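Local coordinates for A-adding tRNA nucleotidyltransferase (Aquifex aeolicus, PDB 4WBY), which adds the terminal adenosine to tRNAs ending in CC, using ATP and magnesium to complete the CCA end, at residues 117-120 and 121-125; 160-163 and 164-168; 257-260 and 261-265; 351-354 and 355-359. All coordinates share one frame; numbering follows the deposited sequence.

Contact 1 of 4, residues 117-120 and 121-125; sequences RRDF and TINAM
In the ATP-binding site of the nucleotidyltransferase head, the RRDF-TINAM turn folds so that Asp119 and Asn123, both ATP-binding residues, touch side chain to side chain. Asn123 ND2 donates a hydrogen bond to Asp119 OD1 over 3.0 Å, nearly straight at 166°. The acceptor lies in the plane of the amide, whereas the donor approaches the syn side of OD1 and sits out of the carboxylate plane, the two groups being turned 40° against each other. Asp119 OD1 also accepts from Phe120 N at 2.8 Å, from the same face but on the anti side; its chi1 of 49° folds the carboxylate back over the backbone for this second bond. Asn123 ND2 lies at the edge of the Phe120 ring, 3.9 Å from its CD2. In the backbone, Asn123 N bonds to Phe120 O at 2.9 Å and opens the short 3-10 turn 121-123. A water joins Arg118 NH1 to Asn123 O, while Arg118 NH2 pairs with Asp114. Asp119 OD2 meets Arg169 and Asn123 OD1 meets Arg35, both ATP-binding. Such a polar network round the RRDFTINA sequence is characteristic of the nucleotide site of the tRNA nucleotidyltransferase/poly(A) polymerase family.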
# COMPACT_ATOMS: atom_id res chain seq x y z
N ARG A 117 10.48 12.34 -16.87
CA ARG A 117 11.12 12.33 -15.56
C ARG A 117 10.41 11.39 -14.57
O ARG A 117 10.82 11.29 -13.42
CB ARG A 117 11.16 13.74 -14.98
CG ARG A 117 9.79 14.28 -14.71
CD ARG A 117 9.79 15.50 -13.83
NE ARG A 117 8.42 15.97 -13.64
CZ ARG A 117 7.56 15.43 -12.78
NH1 ARG A 117 7.92 14.40 -12.03
NH2 ARG A 117 6.34 15.93 -12.67
N ARG A 118 9.37 10.70 -15.02
CA ARG A 118 8.63 9.80 -14.12
C ARG A 118 9.29 8.42 -14.01
O ARG A 118 10.38 8.22 -14.55
CB ARG A 118 7.18 9.70 -14.60
CG ARG A 118 6.44 11.01 -14.31
CD ARG A 118 5.19 11.21 -15.13
NE ARG A 118 4.71 12.58 -14.94
CZ ARG A 118 3.77 12.94 -14.07
NH1 ARG A 118 3.20 12.01 -13.30
NH2 ARG A 118 3.40 14.22 -13.97
N ASP A 119 8.70 7.48 -13.28
CA ASP A 119 9.49 6.28 -12.98
C ASP A 119 9.48 5.20 -14.08
O ASP A 119 10.55 4.80 -14.54
CB ASP A 119 9.09 5.66 -11.62
CG ASP A 119 7.59 5.46 -11.42
OD1 ASP A 119 6.77 5.57 -12.36
OD2 ASP A 119 7.23 5.16 -10.26
N PHE A 120 8.31 4.75 -14.51
CA PHE A 120 8.21 3.61 -15.43
C PHE A 120 7.31 3.95 -16.60
O PHE A 120 6.44 4.81 -16.48
CB PHE A 120 7.73 2.37 -14.69
CG PHE A 120 8.50 2.12 -13.43
CD1 PHE A 120 9.85 1.80 -13.50
CD2 PHE A 120 7.91 2.27 -12.18
CE1 PHE A 120 10.60 1.62 -12.36
CE2 PHE A 120 8.65 2.09 -11.03
CZ PHE A 120 10.01 1.77 -11.11
N THR A 121 7.52 3.28 -17.73
CA THR A 121 6.81 3.68 -18.95
C THR A 121 5.30 3.60 -18.78
O THR A 121 4.57 4.43 -19.33
CB THR A 121 7.23 2.83 -20.16
OG1 THR A 121 6.95 1.45 -19.90
CG2 THR A 121 8.72 3.00 -20.46
N ILE A 122 4.81 2.63 -18.01
CA ILE A 122 3.37 2.49 -17.88
C ILE A 122 2.77 3.61 -17.03
O ILE A 122 1.56 3.80 -17.02
CB ILE A 122 2.96 1.12 -17.30
CG1 ILE A 122 3.51 0.92 -15.88
CG2 ILE A 122 3.36 -0.01 -18.26
CD1 ILE A 122 2.95 -0.31 -15.17
N ASN A 123 3.63 4.35 -16.33
CA ASN A 123 3.21 5.49 -15.51
C ASN A 123 3.51 6.85 -16.15
O ASN A 123 3.34 7.90 -15.51
CB ASN A 123 3.90 5.44 -14.14
CG ASN A 123 3.51 4.23 -13.34
OD1 ASN A 123 2.45 3.64 -13.56
ND2 ASN A 123 4.36 3.84 -12.39
N ALA A 124 3.93 6.82 -17.40
CA ALA A 124 4.42 8.03 -18.05
C ALA A 124 3.57 8.42 -19.25
O ALA A 124 4.05 9.08 -20.17
CB ALA A 124 5.87 7.86 -18.46
N MET A 125 2.30 8.03 -19.24
CA MET A 125 1.38 8.41 -20.31
C MET A 125 0.44 9.53 -19.89
O MET A 125 0.31 9.84 -18.70
CB MET A 125 0.57 7.20 -20.77
CG MET A 125 1.46 6.16 -21.45
SD MET A 125 0.59 4.67 -21.96
CE MET A 125 0.37 3.86 -20.39
O HOH W 1 3.71 9.06 -13.01

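Contact 2 of 4, residues 160-163 and 164-168; sequences FIED and PVRIL
Glu162 puts CG anti to its backbone N (chi1 175°) and stays extended as far as CD, while Arg166 turns CG away from its carbonyl carbon and runs straight from CG to NE; the two chains meet at their charged ends, four residues apart. Arg166 NH1 reaches Glu162 OE1 at 2.9 Å in a salt bridge that is almost linear, 170°. The oxygen offers its anti lone pair and lies in the guanidinium plane, at its edge; the carboxylate as a whole is turned 76° to that plane. A water at the same edge accepts from Arg166 NH2 and gives a weak bond back to Glu162 OE1. Ser159 O takes a further bond from NH1.

One guanidinium face rests on Asp163 CB, 3.9 Å from Arg166 CZ. The Asp163 carboxylate instead faces the start of helix 165-177, where Val165 N bonds to Asp163 OD1 at 3.3 Å, from well above the carboxylate plane, as a cap. Asp163 O accepts from Arg166 N at 2.9 Å and closes the turn through Pro164. The Phe160 ring packs against Ile167, CD1 to CG1 3.7 Å, and its edge meets Arg166 O, 3.4 Å from CE1.

Asp163 through Leu168 all belong to the ATP-binding site. Asp163 OD2 pairs with Arg205, which also binds ATP, and its distance of 4.1 Å to Arg166 NE is electrostatic only. Glu162 thus holds the Arg166 guanidinium by its edge while Asp163 is shared between a helix cap and Arg205; the nearby carboxylates probably temper the positive charge here.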
# COMPACT_ATOMS: atom_id res chain seq x y z
N PHE A 160 17.63 4.34 -11.71
CA PHE A 160 17.81 3.85 -10.35
C PHE A 160 18.99 4.54 -9.64
O PHE A 160 19.03 4.57 -8.42
CB PHE A 160 18.02 2.34 -10.33
CG PHE A 160 16.84 1.55 -10.83
CD1 PHE A 160 15.59 1.68 -10.24
CD2 PHE A 160 16.99 0.64 -11.87
CE1 PHE A 160 14.49 0.94 -10.71
CE2 PHE A 160 15.92 -0.09 -12.34
CZ PHE A 160 14.66 0.05 -11.75
N ILE A 161 19.96 5.04 -10.39
CA ILE A 161 21.05 5.81 -9.79
C ILE A 161 20.51 7.16 -9.32
O ILE A 161 20.80 7.65 -8.23
CB ILE A 161 22.21 6.07 -10.78
CG1 ILE A 161 22.67 4.79 -11.47
CG2 ILE A 161 23.39 6.72 -10.06
CD1 ILE A 161 23.71 5.04 -12.57
N GLU A 162 19.69 7.76 -10.19
CA GLU A 162 19.09 9.07 -9.96
C GLU A 162 18.16 9.06 -8.75
O GLU A 162 18.16 9.99 -7.94
CB GLU A 162 18.36 9.48 -11.24
CG GLU A 162 17.57 10.75 -11.20
CD GLU A 162 16.91 11.00 -12.55
OE1 GLU A 162 16.00 10.24 -12.95
OE2 GLU A 162 17.31 11.96 -13.22
N ASP A 163 17.39 7.98 -8.61
CA ASP A 163 16.46 7.83 -7.50
C ASP A 163 16.32 6.37 -7.11
O ASP A 163 15.44 5.66 -7.62
CB ASP A 163 15.09 8.42 -7.84
CG ASP A 163 14.16 8.45 -6.64
OD1 ASP A 163 14.60 8.05 -5.54
OD2 ASP A 163 13.00 8.89 -6.79
N PRO A 164 17.18 5.91 -6.19
CA PRO A 164 17.16 4.49 -5.82
C PRO A 164 15.86 4.01 -5.17
O PRO A 164 15.63 2.81 -5.14
CB PRO A 164 18.34 4.37 -4.84
CG PRO A 164 19.27 5.48 -5.21
CD PRO A 164 18.36 6.61 -5.67
N VAL A 165 15.01 4.91 -4.68
CA VAL A 165 13.70 4.48 -4.19
C VAL A 165 12.90 3.80 -5.30
O VAL A 165 12.05 2.95 -5.03
CB VAL A 165 12.90 5.66 -3.61
CG1 VAL A 165 11.63 5.16 -2.95
CG2 VAL A 165 13.76 6.40 -2.59
N ARG A 166 13.19 4.13 -6.54
CA ARG A 166 12.52 3.47 -7.66
C ARG A 166 12.80 1.98 -7.73
O ARG A 166 12.04 1.25 -8.35
CB ARG A 166 12.91 4.13 -8.99
CG ARG A 166 12.37 5.53 -9.14
CD ARG A 166 12.90 6.16 -10.41
NE ARG A 166 12.41 7.52 -10.57
CZ ARG A 166 13.08 8.48 -11.21
NH1 ARG A 166 14.29 8.24 -11.73
NH2 ARG A 166 12.56 9.68 -11.30
N ILE A 167 13.90 1.53 -7.12
CA ILE A 167 14.17 0.10 -7.01
C ILE A 167 13.00 -0.60 -6.31
O ILE A 167 12.47 -1.61 -6.79
CB ILE A 167 15.48 -0.17 -6.23
CG1 ILE A 167 16.69 0.37 -7.01
CG2 ILE A 167 15.63 -1.66 -5.89
CD1 ILE A 167 17.95 0.46 -6.16
N LEU A 168 12.60 -0.06 -5.17
CA LEU A 168 11.47 -0.63 -4.44
C LEU A 168 10.16 -0.42 -5.20
O LEU A 168 9.32 -1.33 -5.24
CB LEU A 168 11.37 -0.02 -3.03
CG LEU A 168 12.53 -0.28 -2.06
CD1 LEU A 168 12.19 0.30 -0.69
CD2 LEU A 168 12.86 -1.76 -1.94
O HOH W 2 13.58 11.89 -12.91

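Contact 3 of 4, residues 257-260 and 261-265; sequences DWHA and LEFSE
Trp258 and Phe263 meet edge to face in an offset arrangement: the edge of the phenyl ring turns toward the face of the indole's six-membered ring, with planes at 75° and centroids 5.5 Å apart. The closest atoms are Phe263 CE2 and Trp258 CH2, at 3.5 Å. Farther along the indole, Glu262 lays its CG over the five-membered ring in a CH-pi contact, 3.8 Å from the centroid. The glutamate chain bends at chi2, and its carboxylate plane lies 25° from that of the indole. His259 completes the aromatic cluster. Its ring sits obliquely to that of Phe263, planes 33° apart, and takes Phe263 CB over one face, 4.2 Å from the imidazole centroid. The main chain sets the spacing, since Glu262 N bonds to Trp258 O at 2.9 Å and Phe263 N to His259 O at 2.8 Å, the latter just as the chain leaves helical geometry. His259 ND1 is hydrogen-bonded to Tyr270 OH, which probably helps to fix the rotation of its ring, and Ala260 O receives Arg267 NE. At this C-terminal end of helix 243-262, Trp258 and Phe263 pack on helix 349-359, while His259 lies against helix 336-342 through Thr336 and Leu340.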
# COMPACT_ATOMS: atom_id res chain seq x y z
N ASP A 257 -6.58 -14.54 4.52
CA ASP A 257 -7.64 -14.68 3.54
C ASP A 257 -8.88 -15.28 4.19
O ASP A 257 -10.01 -14.86 3.92
CB ASP A 257 -7.18 -15.55 2.36
CG ASP A 257 -6.16 -14.85 1.47
OD1 ASP A 257 -6.01 -13.61 1.57
OD2 ASP A 257 -5.52 -15.54 0.65
N TRP A 258 -8.67 -16.24 5.08
CA TRP A 258 -9.77 -16.84 5.82
C TRP A 258 -10.46 -15.81 6.72
O TRP A 258 -11.69 -15.69 6.72
CB TRP A 258 -9.27 -18.02 6.66
CG TRP A 258 -10.28 -18.53 7.65
CD1 TRP A 258 -11.28 -19.44 7.42
CD2 TRP A 258 -10.38 -18.17 9.04
NE1 TRP A 258 -12.00 -19.66 8.57
CE2 TRP A 258 -11.47 -18.89 9.58
CE3 TRP A 258 -9.67 -17.31 9.87
CZ2 TRP A 258 -11.85 -18.78 10.91
CZ3 TRP A 258 -10.05 -17.20 11.20
CH2 TRP A 258 -11.13 -17.93 11.71
N HIS A 259 -9.67 -15.05 7.47
CA HIS A 259 -10.24 -14.08 8.38
C HIS A 259 -11.03 -13.00 7.63
O HIS A 259 -12.12 -12.61 8.05
CB HIS A 259 -9.15 -13.43 9.24
CG HIS A 259 -9.70 -12.46 10.24
ND1 HIS A 259 -9.69 -11.09 10.03
CD2 HIS A 259 -10.30 -12.66 11.44
CE1 HIS A 259 -10.25 -10.49 11.07
NE2 HIS A 259 -10.63 -11.42 11.93
N ALA A 260 -10.46 -12.51 6.53
CA ALA A 260 -11.10 -11.45 5.76
C ALA A 260 -12.43 -11.91 5.17
O ALA A 260 -13.38 -11.14 5.05
CB ALA A 260 -10.18 -10.95 4.66
N LEU A 261 -12.49 -13.19 4.81
CA LEU A 261 -13.69 -13.78 4.23
C LEU A 261 -14.76 -14.01 5.28
O LEU A 261 -15.92 -13.65 5.09
CB LEU A 261 -13.35 -15.09 3.53
CG LEU A 261 -14.49 -15.86 2.86
CD1 LEU A 261 -15.09 -15.04 1.74
CD2 LEU A 261 -13.99 -17.21 2.35
N GLU A 262 -14.36 -14.60 6.40
CA GLU A 262 -15.31 -15.04 7.42
C GLU A 262 -15.71 -13.94 8.39
O GLU A 262 -16.78 -14.02 9.01
CB GLU A 262 -14.71 -16.22 8.20
CG GLU A 262 -14.44 -17.45 7.35
CD GLU A 262 -15.71 -18.08 6.80
OE1 GLU A 262 -16.75 -18.03 7.50
OE2 GLU A 262 -15.68 -18.62 5.68
N PHE A 263 -14.87 -12.92 8.53
CA PHE A 263 -15.16 -11.82 9.44
C PHE A 263 -14.91 -10.46 8.79
O PHE A 263 -14.09 -9.68 9.25
CB PHE A 263 -14.31 -11.96 10.71
CG PHE A 263 -14.48 -13.28 11.40
CD1 PHE A 263 -15.57 -13.52 12.21
CD2 PHE A 263 -13.56 -14.30 11.22
CE1 PHE A 263 -15.74 -14.74 12.84
CE2 PHE A 263 -13.72 -15.52 11.85
CZ PHE A 263 -14.82 -15.74 12.66
N SER A 264 -15.65 -10.19 7.71
CA SER A 264 -15.43 -9.01 6.88
C SER A 264 -15.58 -7.68 7.63
O SER A 264 -14.96 -6.68 7.26
CB SER A 264 -16.37 -9.02 5.68
OG SER A 264 -17.72 -8.86 6.09
N GLU A 265 -16.39 -7.67 8.68
CA GLU A 265 -16.61 -6.46 9.46
C GLU A 265 -15.50 -6.23 10.49
O GLU A 265 -15.51 -5.23 11.21
CB GLU A 265 -17.97 -6.50 10.16
CG GLU A 265 -19.16 -6.43 9.22
CD GLU A 265 -20.49 -6.60 9.95
OE1 GLU A 265 -20.57 -7.44 10.86
OE2 GLU A 265 -21.45 -5.88 9.60

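Contact 4 of 4, residues 351-354 and 355-359; sequences KIKL and YLEKL
Leu354 O takes two backbone hydrogens, from Lys358 N at 2.8 Å and from Leu359 N at 3.0 Å, the donors arriving from opposite faces of the carbonyl plane. The bond from Leu359 is the straighter, 166° at the hydrogen against 146° for Lys358. Spanning five residues, it widens the end of helix 349-359 into a pi-type turn at 355-359. Ahead of it the winding is regular alpha-helix, as in the bond from Leu356 N to Ile352 O at 2.9 Å.

Through the wider turn Leu359 comes against Leu354, where the two CG atoms approach to 3.8 Å as the side chains slant across each other. On another side of Leu354, CD1 lies against the aliphatic start of Lys358, 3.8 Å from CG, with the chains at about a right angle. The chain beyond the head domain is largely helical here, and helix 349-359 packs among its neighbours: Ile352 and Tyr355 lean on helices 324-331 and 336-342, and Leu356 on Trp258 and Phe263 of contact 3.

Along the helix surface Lys353 and Glu357 form an i to i+4 salt bridge. Lys353 runs extended up to CE, then bends at its last torsion (chi4 -66°), bringing NZ round to the oxygen edge of the Glu357 carboxylate, closer to OE1 than to OE2; the modelled separation of Lys353 NZ and Glu357 OE1, 2.5 Å, is very short and its exact value is doubtful. The lysine chain passes aslant the glutamate, its CG over one face of the carboxylate, 3.3 Å from Glu357 OE1. Lys351 sends its ammonium elsewhere, to Leu318 O.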
# COMPACT_ATOMS: atom_id res chain seq x y z
N LYS A 351 -8.14 -24.02 18.20
CA LYS A 351 -8.57 -23.35 19.42
C LYS A 351 -8.89 -21.89 19.14
O LYS A 351 -9.84 -21.34 19.70
CB LYS A 351 -7.50 -23.46 20.51
CG LYS A 351 -7.48 -24.80 21.22
CD LYS A 351 -6.27 -24.95 22.12
CE LYS A 351 -6.29 -26.31 22.82
NZ LYS A 351 -5.06 -26.55 23.63
N ILE A 352 -8.11 -21.25 18.27
CA ILE A 352 -8.36 -19.86 17.93
C ILE A 352 -9.64 -19.75 17.13
O ILE A 352 -10.47 -18.86 17.36
CB ILE A 352 -7.20 -19.24 17.11
CG1 ILE A 352 -5.85 -19.54 17.77
CG2 ILE A 352 -7.42 -17.75 16.95
CD1 ILE A 352 -5.76 -19.09 19.20
N LYS A 353 -9.80 -20.66 16.18
CA LYS A 353 -10.98 -20.68 15.32
C LYS A 353 -12.23 -20.87 16.16
O LYS A 353 -13.26 -20.25 15.92
CB LYS A 353 -10.84 -21.78 14.27
CG LYS A 353 -12.01 -21.90 13.31
CD LYS A 353 -11.73 -22.96 12.25
CE LYS A 353 -12.89 -23.11 11.28
NZ LYS A 353 -14.11 -23.65 11.95
N LEU A 354 -12.12 -21.73 17.17
CA LEU A 354 -13.23 -21.99 18.08
C LEU A 354 -13.58 -20.74 18.88
O LEU A 354 -14.75 -20.41 19.06
CB LEU A 354 -12.91 -23.15 19.02
CG LEU A 354 -14.02 -23.51 20.01
CD1 LEU A 354 -15.25 -24.04 19.26
CD2 LEU A 354 -13.53 -24.53 21.03
N TYR A 355 -12.55 -20.05 19.37
CA TYR A 355 -12.78 -18.81 20.09
C TYR A 355 -13.51 -17.79 19.21
O TYR A 355 -14.47 -17.17 19.64
CB TYR A 355 -11.47 -18.20 20.58
CG TYR A 355 -11.67 -16.83 21.18
CD1 TYR A 355 -12.18 -16.69 22.46
CD2 TYR A 355 -11.37 -15.68 20.46
CE1 TYR A 355 -12.38 -15.44 23.01
CE2 TYR A 355 -11.57 -14.43 21.00
CZ TYR A 355 -12.08 -14.32 22.28
OH TYR A 355 -12.28 -13.08 22.83
N LEU A 356 -13.03 -17.64 17.98
CA LEU A 356 -13.56 -16.63 17.07
C LEU A 356 -14.97 -16.96 16.59
O LEU A 356 -15.81 -16.08 16.46
CB LEU A 356 -12.64 -16.46 15.86
CG LEU A 356 -11.36 -15.66 16.10
CD1 LEU A 356 -10.48 -15.69 14.86
CD2 LEU A 356 -11.70 -14.23 16.48
N GLU A 357 -15.22 -18.24 16.33
CA GLU A 357 -16.49 -18.66 15.75
C GLU A 357 -17.56 -18.95 16.80
O GLU A 357 -18.74 -18.76 16.53
CB GLU A 357 -16.28 -19.89 14.86
CG GLU A 357 -15.46 -19.61 13.61
CD GLU A 357 -15.27 -20.84 12.75
OE1 GLU A 357 -15.30 -21.96 13.30
OE2 GLU A 357 -15.10 -20.69 11.52
N LYS A 358 -17.16 -19.41 17.98
CA LYS A 358 -18.12 -19.87 18.98
C LYS A 358 -17.99 -19.22 20.36
O LYS A 358 -18.96 -18.66 20.88
CB LYS A 358 -18.02 -21.39 19.14
CG LYS A 358 -18.30 -22.19 17.88
CD LYS A 358 -19.75 -22.06 17.44
CE LYS A 358 -20.03 -22.92 16.22
NZ LYS A 358 -21.44 -22.78 15.76
N LEU A 359 -16.80 -19.31 20.96
CA LEU A 359 -16.63 -18.98 22.37
C LEU A 359 -16.90 -17.51 22.71
O LEU A 359 -17.53 -17.22 23.73
CB LEU A 359 -15.22 -19.36 22.83
CG LEU A 359 -14.82 -20.82 22.62
CD1 LEU A 359 -13.47 -21.09 23.28
CD2 LEU A 359 -15.88 -21.76 23.15

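Contacts 1 and 2 belong to the ATP site, centres about 13 Å apart, and Arg166 joins them: its NH2 packs 3.2 Å from Arg117 O, and its NE 3.9 Å from Asp119 CB. Phe120 CZ also meets Arg166 O. A sulfate, probably from the crystallisation liquor, lies about 5 Å from the Asn123 side chain. Contacts 3 and 4 form a second pair away from the ATP site, centres about 14 Å apart, where Trp258 CH2 meets Leu356 CD1 at 3.9 Å and Trp258 CZ2 rests near Lys353 and Glu357. The pairs lie on opposite sides of the chain's centre; contact 1 is about 36 Å from contact 3 and about 48 Å from contact 4, centre to centre.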